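Local atomic coordinates of phosphatidylglycerophosphatase B (Bacillus subtilis, PDB entry 6FMX), a protein that removes the terminal phosphate of phosphatidylglycerophosphate to give phosphatidylglycerol, and also hydrolyses undecaprenyl pyrophosphate in the bacterial cell membrane. Residues D46-R57 and V185-T193; N111-R122 and S133-M142. One frame throughout, in Å; residues are numbered along the deposited sequence. Where two conformers were deposited one is given.

Contact 1 of 2, residues D46-R57 and V185-T193. With WO4 (tungstate(VI)ion), chain G.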
loop_
_atom_site.group_PDB
_atom_site.type_symbol
_atom_site.label_atom_id
_atom_site.label_comp_id
_atom_site.label_asym_id
_atom_site.label_seq_id
_atom_site.Cartn_x
_atom_site.Cartn_y
_atom_site.Cartn_z
ATOM N N ASP A 46 12.693 13.806 7.819
ATOM C CA ASP A 46 11.407 13.743 7.126
ATOM C C ASP A 46 11.037 15.092 6.525
ATOM O O ASP A 46 10.549 15.164 5.391
ATOM C CB ASP A 46 10.300 13.302 8.084
ATOM C CG ASP A 46 10.019 11.816 8.022
ATOM O OD1 ASP A 46 10.127 11.215 6.928
ATOM O OD2 ASP A 46 9.633 11.261 9.072
ATOM N N GLU A 47 11.212 16.167 7.298
ATOM C CA GLU A 47 10.969 17.508 6.770
ATOM C C GLU A 47 11.891 17.819 5.593
ATOM O O GLU A 47 11.453 18.391 4.589
ATOM C CB GLU A 47 11.149 18.550 7.876
ATOM C CG GLU A 47 11.277 19.980 7.357
ATOM C CD GLU A 47 11.081 21.035 8.440
ATOM O OE1 GLU A 47 10.683 20.679 9.569
ATOM O OE2 GLU A 47 11.331 22.228 8.157
ATOM N N ALA A 48 13.173 17.461 5.701
ATOM C CA ALA A 48 14.123 17.807 4.647
ATOM C C ALA A 48 13.806 17.079 3.348
ATOM O O ALA A 48 13.974 17.643 2.256
ATOM C CB ALA A 48 15.552 17.497 5.094
ATOM N N ILE A 49 13.355 15.825 3.441
ATOM C CA ILE A 49 13.034 15.067 2.236
ATOM C C ILE A 49 11.732 15.573 1.632
ATOM O O ILE A 49 11.603 15.697 0.410
ATOM C CB ILE A 49 12.973 13.559 2.553
ATOM C CG1 ILE A 49 14.362 13.051 2.934
ATOM C CG2 ILE A 49 12.432 12.768 1.368
ATOM C CD1 ILE A 49 14.384 11.616 3.415
ATOM N N SER A 50 10.756 15.884 2.482
ATOM C CA SER A 50 9.488 16.426 2.011
ATOM C C SER A 50 9.705 17.707 1.214
ATOM O O SER A 50 9.187 17.857 0.099
ATOM C CB SER A 50 8.569 16.681 3.205
ATOM O OG SER A 50 7.296 17.129 2.783
ATOM N N LYS A 51 10.490 18.638 1.767
ATOM C CA LYS A 51 10.748 19.900 1.075
ATOM C C LYS A 51 11.625 19.697 -0.156
ATOM O O LYS A 51 11.414 20.347 -1.188
ATOM C CB LYS A 51 11.382 20.907 2.035
ATOM C CG LYS A 51 10.414 21.426 3.082
ATOM C CD LYS A 51 11.099 22.340 4.100
ATOM C CE LYS A 51 10.089 23.188 4.835
ATOM N NZ LYS A 51 10.748 24.112 5.799
ATOM N N ALA A 52 12.607 18.794 -0.078
ATOM C CA ALA A 52 13.437 18.524 -1.248
ATOM C C ALA A 52 12.607 18.008 -2.416
ATOM O O ALA A 52 12.915 18.311 -3.576
ATOM C CB ALA A 52 14.543 17.527 -0.895
ATOM N N ALA A 53 11.546 17.247 -2.134
ATOM C CA ALA A 53 10.694 16.745 -3.208
ATOM C C ALA A 53 10.006 17.880 -3.959
ATOM O O ALA A 53 9.764 17.770 -5.168
ATOM C CB ALA A 53 9.658 15.770 -2.640
ATOM N N VAL A 54 9.685 18.977 -3.268
ATOM C CA VAL A 54 9.079 20.130 -3.933
ATOM C C VAL A 54 9.979 20.659 -5.045
ATOM O O VAL A 54 9.492 21.140 -6.077
ATOM C CB VAL A 54 8.750 21.233 -2.903
ATOM C CG1 VAL A 54 8.189 22.475 -3.605
ATOM C CG2 VAL A 54 7.768 20.710 -1.844
ATOM N N LEU A 55 11.299 20.543 -4.877
ATOM C CA LEU A 55 12.244 21.092 -5.849
ATOM C C LEU A 55 12.182 20.394 -7.197
ATOM O O LEU A 55 12.566 20.992 -8.205
ATOM C CB LEU A 55 13.670 21.007 -5.304
ATOM C CG LEU A 55 13.942 21.813 -4.034
ATOM C CD1 LEU A 55 15.437 21.937 -3.793
ATOM C CD2 LEU A 55 13.284 23.187 -4.087
ATOM N N ILE A 56 11.725 19.142 -7.238
ATOM C CA ILE A 56 11.620 18.412 -8.496
ATOM C C ILE A 56 10.296 18.677 -9.198
ATOM O O ILE A 56 10.136 18.298 -10.368
ATOM C CB ILE A 56 11.813 16.899 -8.246
ATOM C CG1 ILE A 56 12.150 16.145 -9.542
ATOM C CG2 ILE A 56 10.610 16.293 -7.514
ATOM C CD1 ILE A 56 13.184 16.815 -10.443
ATOM N N ARG A 57 9.350 19.332 -8.534
ATOM C CA ARG A 57 8.012 19.468 -9.090
ATOM C C ARG A 57 8.020 20.278 -10.378
ATOM O O ARG A 57 8.790 21.231 -10.535
ATOM C CB ARG A 57 7.081 20.131 -8.076
ATOM C CG ARG A 57 6.633 19.223 -6.947
ATOM C CD ARG A 57 5.762 19.993 -5.977
ATOM N NE ARG A 57 5.421 19.219 -4.788
ATOM C CZ ARG A 57 4.672 19.694 -3.803
ATOM N NH1 ARG A 57 4.213 20.941 -3.876
ATOM N NH2 ARG A 57 4.397 18.946 -2.741
ATOM N N VAL A 185 4.704 11.380 -1.115
ATOM C CA VAL A 185 5.754 12.297 -0.688
ATOM C C VAL A 185 5.877 13.451 -1.675
ATOM O O VAL A 185 5.965 14.618 -1.277
ATOM C CB VAL A 185 7.088 11.552 -0.518
ATOM C CG1 VAL A 185 8.159 12.519 -0.064
ATOM C CG2 VAL A 185 6.932 10.392 0.493
ATOM N N TYR A 186 5.861 13.142 -2.974
ATOM C CA TYR A 186 5.876 14.173 -4.012
ATOM C C TYR A 186 4.759 15.194 -3.813
ATOM O O TYR A 186 4.980 16.407 -3.923
ATOM C CB TYR A 186 5.751 13.520 -5.398
ATOM C CG TYR A 186 5.730 14.519 -6.544
ATOM C CD1 TYR A 186 4.570 15.209 -6.872
ATOM C CD2 TYR A 186 6.865 14.754 -7.309
ATOM C CE1 TYR A 186 4.546 16.130 -7.903
ATOM C CE2 TYR A 186 6.846 15.670 -8.363
ATOM C CZ TYR A 186 5.679 16.351 -8.647
ATOM O OH TYR A 186 5.636 17.270 -9.672
ATOM N N LEU A 187 3.539 14.717 -3.585
ATOM C CA LEU A 187 2.379 15.592 -3.471
ATOM C C LEU A 187 2.290 16.287 -2.116
ATOM O O LEU A 187 1.320 17.016 -1.874
ATOM C CB LEU A 187 1.094 14.803 -3.741
ATOM C CG LEU A 187 0.955 14.234 -5.155
ATOM C CD1 LEU A 187 -0.169 13.214 -5.235
ATOM C CD2 LEU A 187 0.737 15.369 -6.170
ATOM N N GLY A 188 3.258 16.066 -1.234
ATOM C CA GLY A 188 3.336 16.819 0.003
ATOM C C GLY A 188 2.260 16.534 1.027
ATOM O O GLY A 188 1.914 17.424 1.814
ATOM N N VAL A 189 1.736 15.308 1.070
ATOM C CA VAL A 189 0.719 14.948 2.053
ATOM C C VAL A 189 1.159 13.826 2.982
ATOM O O VAL A 189 0.476 13.567 3.982
ATOM C CB VAL A 189 -0.623 14.591 1.378
ATOM C CG1 VAL A 189 -1.265 15.853 0.821
ATOM C CG2 VAL A 189 -0.420 13.572 0.282
ATOM N N HIS A 190 2.278 13.171 2.704
ATOM C CA HIS A 190 2.838 12.219 3.639
ATOM C C HIS A 190 4.333 12.455 3.732
ATOM O O HIS A 190 4.970 12.914 2.773
ATOM C CB HIS A 190 2.565 10.768 3.228
ATOM C CG HIS A 190 1.147 10.327 3.447
ATOM N ND1 HIS A 190 0.590 10.212 4.700
ATOM C CD2 HIS A 190 0.191 9.937 2.575
ATOM C CE1 HIS A 190 -0.660 9.801 4.592
ATOM N NE2 HIS A 190 -0.923 9.606 3.313
ATOM N N PHE A 191 4.880 12.129 4.895
ATOM C CA PHE A 191 6.314 11.995 5.049
ATOM C C PHE A 191 6.757 10.631 4.532
ATOM O O PHE A 191 5.976 9.677 4.477
ATOM C CB PHE A 191 6.725 12.117 6.516
ATOM C CG PHE A 191 6.441 13.461 7.129
ATOM C CD1 PHE A 191 7.211 14.564 6.798
ATOM C CD2 PHE A 191 5.434 13.609 8.069
ATOM C CE1 PHE A 191 6.968 15.799 7.385
ATOM C CE2 PHE A 191 5.190 14.845 8.660
ATOM C CZ PHE A 191 5.959 15.932 8.318
ATOM N N VAL A 192 8.042 10.538 4.188
ATOM C CA VAL A 192 8.598 9.262 3.751
ATOM C C VAL A 192 8.329 8.177 4.790
ATOM O O VAL A 192 7.957 7.049 4.448
ATOM C CB VAL A 192 10.103 9.413 3.456
ATOM C CG1 VAL A 192 10.830 8.067 3.572
ATOM C CG2 VAL A 192 10.296 9.995 2.077
ATOM N N THR A 193 8.491 8.500 6.074
ATOM C CA THR A 193 8.287 7.468 7.088
ATOM C C THR A 193 6.830 7.030 7.176
ATOM O O THR A 193 6.562 5.866 7.506
ATOM C CB THR A 193 8.780 7.947 8.454
ATOM O OG1 THR A 193 8.232 9.241 8.734
ATOM C CG2 THR A 193 10.300 8.009 8.471
HETATM W W WO4 G . -3.417 8.979 3.127
HETATM O O1 WO4 G . -3.300 10.999 2.886
HETATM O O2 WO4 G . -3.108 8.452 5.063
HETATM O O3 WO4 G . -5.315 8.376 2.700
HETATM O O4 WO4 G . -1.985 8.147 1.994
HETATM O O HOH W 1 9.781 12.695 4.418
HETATM O O HOH W 2 5.741 15.210 1.613
HETATM O O HOH W 3 6.830 17.373 -1.046
#

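Contact 2 of 2, residues N111-R122 and S133-M142. With WO4 (tungstate(VI)ion), chain G.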
loop_
_atom_site.group_PDB
_atom_site.type_symbol
_atom_site.label_atom_id
_atom_site.label_comp_id
_atom_site.label_asym_id
_atom_site.label_seq_id
_atom_site.Cartn_x
_atom_site.Cartn_y
_atom_site.Cartn_z
ATOM N N ASN A 111 -5.218 0.647 9.376
ATOM C CA ASN A 111 -4.666 1.969 9.097
ATOM C C ASN A 111 -5.397 3.046 9.890
ATOM O O ASN A 111 -4.772 3.940 10.473
ATOM C CB ASN A 111 -4.743 2.252 7.595
ATOM C CG ASN A 111 -4.147 3.589 7.221
ATOM O OD1 ASN A 111 -4.848 4.588 7.161
ATOM N ND2 ASN A 111 -2.842 3.612 6.977
ATOM N N LYS A 112 -6.732 2.969 9.928
ATOM C CA LYS A 112 -7.521 3.964 10.649
ATOM C C LYS A 112 -7.231 3.929 12.144
ATOM O O LYS A 112 -7.058 4.981 12.777
ATOM C CB LYS A 112 -9.009 3.734 10.382
ATOM C CG LYS A 112 -9.937 4.404 11.376
ATOM C CD LYS A 112 -11.348 4.515 10.812
ATOM C CE LYS A 112 -12.324 5.079 11.844
ATOM N NZ LYS A 112 -12.502 4.182 13.022
ATOM N N VAL A 113 -7.158 2.729 12.725
ATOM C CA VAL A 113 -6.921 2.604 14.159
ATOM C C VAL A 113 -5.536 3.128 14.525
ATOM O O VAL A 113 -5.372 3.857 15.512
ATOM C CB VAL A 113 -7.102 1.142 14.605
ATOM C CG1 VAL A 113 -6.514 0.941 16.001
ATOM C CG2 VAL A 113 -8.578 0.763 14.578
ATOM N N LEU A 114 -4.520 2.771 13.737
ATOM C CA LEU A 114 -3.173 3.251 14.027
ATOM C C LEU A 114 -3.065 4.762 13.860
ATOM O O LEU A 114 -2.377 5.434 14.640
ATOM C CB LEU A 114 -2.159 2.546 13.132
ATOM C CG LEU A 114 -1.971 1.074 13.497
ATOM C CD1 LEU A 114 -1.311 0.341 12.356
ATOM C CD2 LEU A 114 -1.152 0.970 14.769
ATOM N N LYS A 115 -3.718 5.313 12.837
ATOM C CA LYS A 115 -3.641 6.752 12.607
ATOM C C LYS A 115 -4.200 7.521 13.794
ATOM O O LYS A 115 -3.576 8.466 14.282
ATOM C CB LYS A 115 -4.391 7.123 11.334
ATOM C CG LYS A 115 -3.618 6.804 10.078
ATOM C CD LYS A 115 -3.802 7.876 9.062
ATOM C CE LYS A 115 -4.896 7.539 8.100
ATOM N NZ LYS A 115 -4.689 8.279 6.836
ATOM N N GLU A 116 -5.376 7.111 14.281
ATOM C CA GLU A 116 -6.035 7.833 15.362
ATOM C C GLU A 116 -5.350 7.599 16.697
ATOM O O GLU A 116 -5.479 8.417 17.615
ATOM C CB GLU A 116 -7.503 7.422 15.435
ATOM C CG GLU A 116 -8.354 8.058 14.352
ATOM C CD GLU A 116 -9.581 7.245 13.999
ATOM O OE1 GLU A 116 -9.981 6.378 14.807
ATOM O OE2 GLU A 116 -10.146 7.471 12.908
ATOM N N TRP A 117 -4.621 6.493 16.821
ATOM C CA TRP A 117 -3.848 6.244 18.030
ATOM C C TRP A 117 -2.579 7.088 18.052
ATOM O O TRP A 117 -2.218 7.658 19.090
ATOM C CB TRP A 117 -3.520 4.752 18.116
ATOM C CG TRP A 117 -2.571 4.378 19.194
ATOM C CD1 TRP A 117 -2.671 4.682 20.519
ATOM C CD2 TRP A 117 -1.369 3.612 19.046
ATOM N NE1 TRP A 117 -1.604 4.153 21.208
ATOM C CE2 TRP A 117 -0.791 3.494 20.324
ATOM C CE3 TRP A 117 -0.726 3.015 17.957
ATOM C CZ2 TRP A 117 0.400 2.807 20.541
ATOM C CZ3 TRP A 117 0.457 2.329 18.178
ATOM C CH2 TRP A 117 1.008 2.236 19.456
ATOM N N ILE A 118 -1.918 7.216 16.903
ATOM C CA ILE A 118 -0.598 7.835 16.834
ATOM C C ILE A 118 -0.701 9.350 16.658
ATOM O O ILE A 118 0.098 10.104 17.228
ATOM C CB ILE A 118 0.200 7.168 15.699
ATOM C CG1 ILE A 118 0.505 5.715 16.079
ATOM C CG2 ILE A 118 1.472 7.952 15.389
ATOM C CD1 ILE A 118 1.454 5.031 15.154
ATOM N N GLU A 119 -1.660 9.813 15.852
ATOM C CA GLU A 119 -2.003 11.239 15.741
ATOM C C GLU A 119 -0.834 12.087 15.237
ATOM O O GLU A 119 -0.565 13.180 15.751
ATOM C CB GLU A 119 -2.517 11.784 17.078
ATOM C CG GLU A 119 -3.862 11.225 17.514
ATOM C CD GLU A 119 -4.370 11.866 18.797
ATOM O OE1 GLU A 119 -3.627 11.870 19.804
ATOM O OE2 GLU A 119 -5.511 12.375 18.793
ATOM N N ARG A 120 -0.134 11.603 14.215
ATOM C CA ARG A 120 0.935 12.412 13.643
ATOM C C ARG A 120 0.366 13.538 12.786
ATOM O O ARG A 120 -0.560 13.335 11.995
ATOM C CB ARG A 120 1.897 11.564 12.807
ATOM C CG ARG A 120 3.187 12.331 12.501
ATOM C CD ARG A 120 3.996 11.726 11.379
ATOM N NE ARG A 120 5.370 12.226 11.350
ATOM C CZ ARG A 120 6.355 11.619 10.696
ATOM N NH1 ARG A 120 6.107 10.501 10.014
ATOM N NH2 ARG A 120 7.583 12.119 10.716
ATOM N N VAL A 121 0.943 14.731 12.947
ATOM C CA VAL A 121 0.552 15.895 12.162
ATOM C C VAL A 121 1.111 15.764 10.751
ATOM O O VAL A 121 2.243 15.305 10.549
ATOM C CB VAL A 121 1.046 17.178 12.862
ATOM C CG1 VAL A 121 0.776 18.392 12.024
ATOM C CG2 VAL A 121 0.384 17.349 14.222
ATOM N N ARG A 122 0.308 16.162 9.759
ATOM C CA ARG A 122 0.709 16.097 8.358
ATOM C C ARG A 122 1.838 17.089 8.065
ATOM O O ARG A 122 2.060 18.031 8.826
ATOM C CB ARG A 122 -0.489 16.402 7.462
ATOM C CG ARG A 122 -1.618 15.411 7.569
ATOM C CD ARG A 122 -1.586 14.449 6.398
ATOM N NE ARG A 122 -2.629 13.439 6.493
ATOM C CZ ARG A 122 -2.915 12.582 5.521
ATOM N NH1 ARG A 122 -2.224 12.619 4.392
ATOM N NH2 ARG A 122 -3.885 11.689 5.679
ATOM N N SER A 133 -7.117 13.588 7.663
ATOM C CA SER A 133 -6.766 12.617 8.691
ATOM C C SER A 133 -5.309 12.804 9.090
ATOM O O SER A 133 -4.571 13.589 8.491
ATOM C CB SER A 133 -7.010 11.186 8.209
ATOM O OG SER A 133 -6.028 10.814 7.262
ATOM N N PHE A 134 -4.904 12.051 10.111
ATOM C CA PHE A 134 -3.526 12.088 10.571
ATOM C C PHE A 134 -2.612 11.407 9.553
ATOM O O PHE A 134 -3.062 10.766 8.599
ATOM C CB PHE A 134 -3.409 11.450 11.956
ATOM C CG PHE A 134 -3.993 12.302 13.046
ATOM C CD1 PHE A 134 -3.474 13.552 13.304
ATOM C CD2 PHE A 134 -5.081 11.869 13.785
ATOM C CE1 PHE A 134 -4.019 14.361 14.294
ATOM C CE2 PHE A 134 -5.627 12.664 14.777
ATOM C CZ PHE A 134 -5.099 13.913 15.030
ATOM N N SER A 135 -1.305 11.564 9.768
ATOM C CA SER A 135 -0.323 11.299 8.720
ATOM C C SER A 135 0.222 9.873 8.732
ATOM O O SER A 135 0.564 9.343 7.671
ATOM C CB SER A 135 0.842 12.283 8.847
ATOM O OG SER A 135 1.491 12.452 7.610
ATOM N N PHE A 136 0.324 9.232 9.898
ATOM C CA PHE A 136 1.069 7.979 10.033
ATOM C C PHE A 136 0.159 6.840 10.493
ATOM O O PHE A 136 -0.507 6.972 11.529
ATOM C CB PHE A 136 2.234 8.148 11.046
ATOM C CG PHE A 136 3.130 6.928 11.168
ATOM C CD1 PHE A 136 2.824 5.913 12.060
ATOM C CD2 PHE A 136 4.281 6.810 10.401
ATOM C CE1 PHE A 136 3.640 4.789 12.173
ATOM C CE2 PHE A 136 5.113 5.690 10.517
ATOM C CZ PHE A 136 4.789 4.685 11.404
ATOM N N PRO A 137 0.137 5.695 9.790
ATOM C CA PRO A 137 0.843 5.385 8.537
ATOM C C PRO A 137 0.046 5.827 7.310
ATOM O O PRO A 137 -1.162 6.033 7.440
ATOM C CB PRO A 137 0.980 3.858 8.572
ATOM C CG PRO A 137 -0.167 3.392 9.425
ATOM C CD PRO A 137 -0.516 4.510 10.376
ATOM N N SER A 138 0.697 5.956 6.147
ATOM C CA SER A 138 0.013 6.430 4.947
ATOM C C SER A 138 -0.972 5.387 4.437
ATOM O O SER A 138 -0.592 4.248 4.161
ATOM C CB SER A 138 1.027 6.769 3.851
ATOM O OG SER A 138 0.388 6.837 2.582
ATOM N N GLY A 139 -2.236 5.783 4.294
ATOM C CA GLY A 139 -3.241 4.837 3.843
ATOM C C GLY A 139 -3.079 4.438 2.385
ATOM O O GLY A 139 -3.275 3.275 2.037
ATOM N N HIS A 140 -2.725 5.396 1.516
ATOM C CA HIS A 140 -2.513 5.047 0.109
ATOM C C HIS A 140 -1.383 4.036 -0.034
ATOM O O HIS A 140 -1.480 3.088 -0.824
ATOM C CB HIS A 140 -2.206 6.298 -0.725
ATOM C CG HIS A 140 -3.416 7.055 -1.188
ATOM N ND1 HIS A 140 -4.347 7.592 -0.322
ATOM C CD2 HIS A 140 -3.812 7.420 -2.432
ATOM C CE1 HIS A 140 -5.273 8.232 -1.012
ATOM N NE2 HIS A 140 -4.970 8.148 -2.296
ATOM N N SER A 141 -0.298 4.225 0.718
ATOM C CA SER A 141 0.827 3.304 0.642
ATOM C C SER A 141 0.469 1.953 1.231
ATOM O O SER A 141 0.852 0.902 0.708
ATOM C CB SER A 141 2.036 3.907 1.361
ATOM O OG SER A 141 2.232 5.254 0.951
ATOM N N MET A 142 -0.281 1.968 2.344
ATOM C CA MET A 142 -0.728 0.734 2.972
ATOM C C MET A 142 -1.707 -0.021 2.077
ATOM O O MET A 142 -1.642 -1.252 1.978
ATOM C CB MET A 142 -1.371 1.054 4.317
ATOM C CG MET A 142 -1.579 -0.144 5.222
ATOM S SD MET A 142 -1.557 0.371 6.948
ATOM C CE MET A 142 -2.472 -0.988 7.688
HETATM W W WO4 G . -3.417 8.979 3.127
HETATM O O1 WO4 G . -3.300 10.999 2.886
HETATM O O2 WO4 G . -3.108 8.452 5.063
HETATM O O3 WO4 G . -5.315 8.376 2.700
HETATM O O4 WO4 G . -1.985 8.147 1.994
HETATM O O HOH W 4 -1.004 9.181 12.746
#

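Contact 1 of 2, residues D46-R57 and V185-T193
D46 grips the first turn of helix 192-215 through T193, and R57, at the other end of 46-57, grips the carbonyl of Y186. The D46 carboxylate divides its work: OD1 takes the backbone N of T193 at 3.3 Å on its syn side, and OD2 receives the hydroxyl OG1 of T193 in a very short bond of 2.5 Å. R120 adds a salt bridge to the same OD2. R57 turns NE and NH2 side-on to one atom, the carbonyl O of Y186, 3.0 Å from NE and 2.9 Å from NH2; NH2 also donates to the carbonyl of A126.

Among apolar contacts, CG of R57 sits over one face of the Y186 ring, 3.5 Å from CZ, while the phenol OH bonds to N62. The chain of R57, extended from CG to NE, thus covers the ring before its guanidinium meets the carbonyl. I49 touches V192 through their CG2 methyls, 3.6 Å apart, and CB of D46 approaches CD1 of F191 at 3.6 Å. With an alanine here in place of R57, the Y186 carbonyl is likely to lose these two donors, the A126 carbonyl its NH2 bond, and the ring its cover.

Water supplies a third kind of link. One molecule joins O and OD1 of D46 to N of V192; another takes the hydroxyl of S50 and donates to the carbonyls of V185 and H190.

G188 closes helix 166-186 with a Schellman motif, and R57 packs where a CB on that residue would clash. Beyond it comes H190, the inferred nucleophile of motif III, whose NE2 lies 2.6 Å from the tungsten of the bound tungstate. The polar bonds therefore fix both sides of the turn that carries this histidine.

Contact 2 of 2, residues N111-R122 and S133-M142
K115 and R122 come to S133 from two directions and share its hydroxyl: OG accepts from NZ of K115 at 2.9 Å and from NH2 of R122 at 2.8 Å. R122 lies side-on, with NE on the S133 carbonyl O and NH2 on OG, both near the guanidinium plane, while CA of S135 covers one face. E131 adds a salt bridge at NE. A bend at chi2 (-101°) carries the guanidinium back to S133, and NH1 reaches tungstate O1. K115 is bent at chi2 and chi3; its aliphatic part passes close beside the F134 and P137 carbonyl oxygens, CD touching both, before NZ meets tungstate O2.

The F134 ring lies with one face over CA of E119, 3.6 Å from CA to the ring centroid, a CH-pi contact, and its edge meets the carbonyl O of R120. F136 instead offers its edge to CD1 of I118. Farther back along helix 96-118, N111, with CG anti to the backbone N (chi1 -178°), sends ND2 to the carbonyl O of P137 at 3.0 Å from above the carbonyl plane.

P137 follows a cis peptide and leads into helix 139-158, N-capped by S138, whose OG accepts from N of S141 and donates to tungstate O4. There N of G139 bonds to tungstate O2 at 2.9 Å and N of H140 to tungstate O4 at 2.9 Å; R184 adds a further bond. The first two phosphatase motifs converge on one oxyanion, as expected for a PAP2 phosphatase: cationic side chains and helix start probably stabilise the negative charge of a substrate phosphate.

Contacts 1 and 2 lie with their centres about 17 Å apart on the side of the helical bundle inferred to be extracellular. Along the chain the order is 46-57, 111-122, 133-142, 185-193, so contact 1 brackets contact 2. The two share no helix: contact 1 draws on helices 40-54, 166-186 and 192-215, contact 2 on helices 96-118 and 139-158. They join directly at R120 of contact 2, which bridges D46 and T193 of contact 1, and meet again on the tungstate. Sequence motifs I, II and III, far apart in the chain, are thereby assembled around one phosphate-like ion.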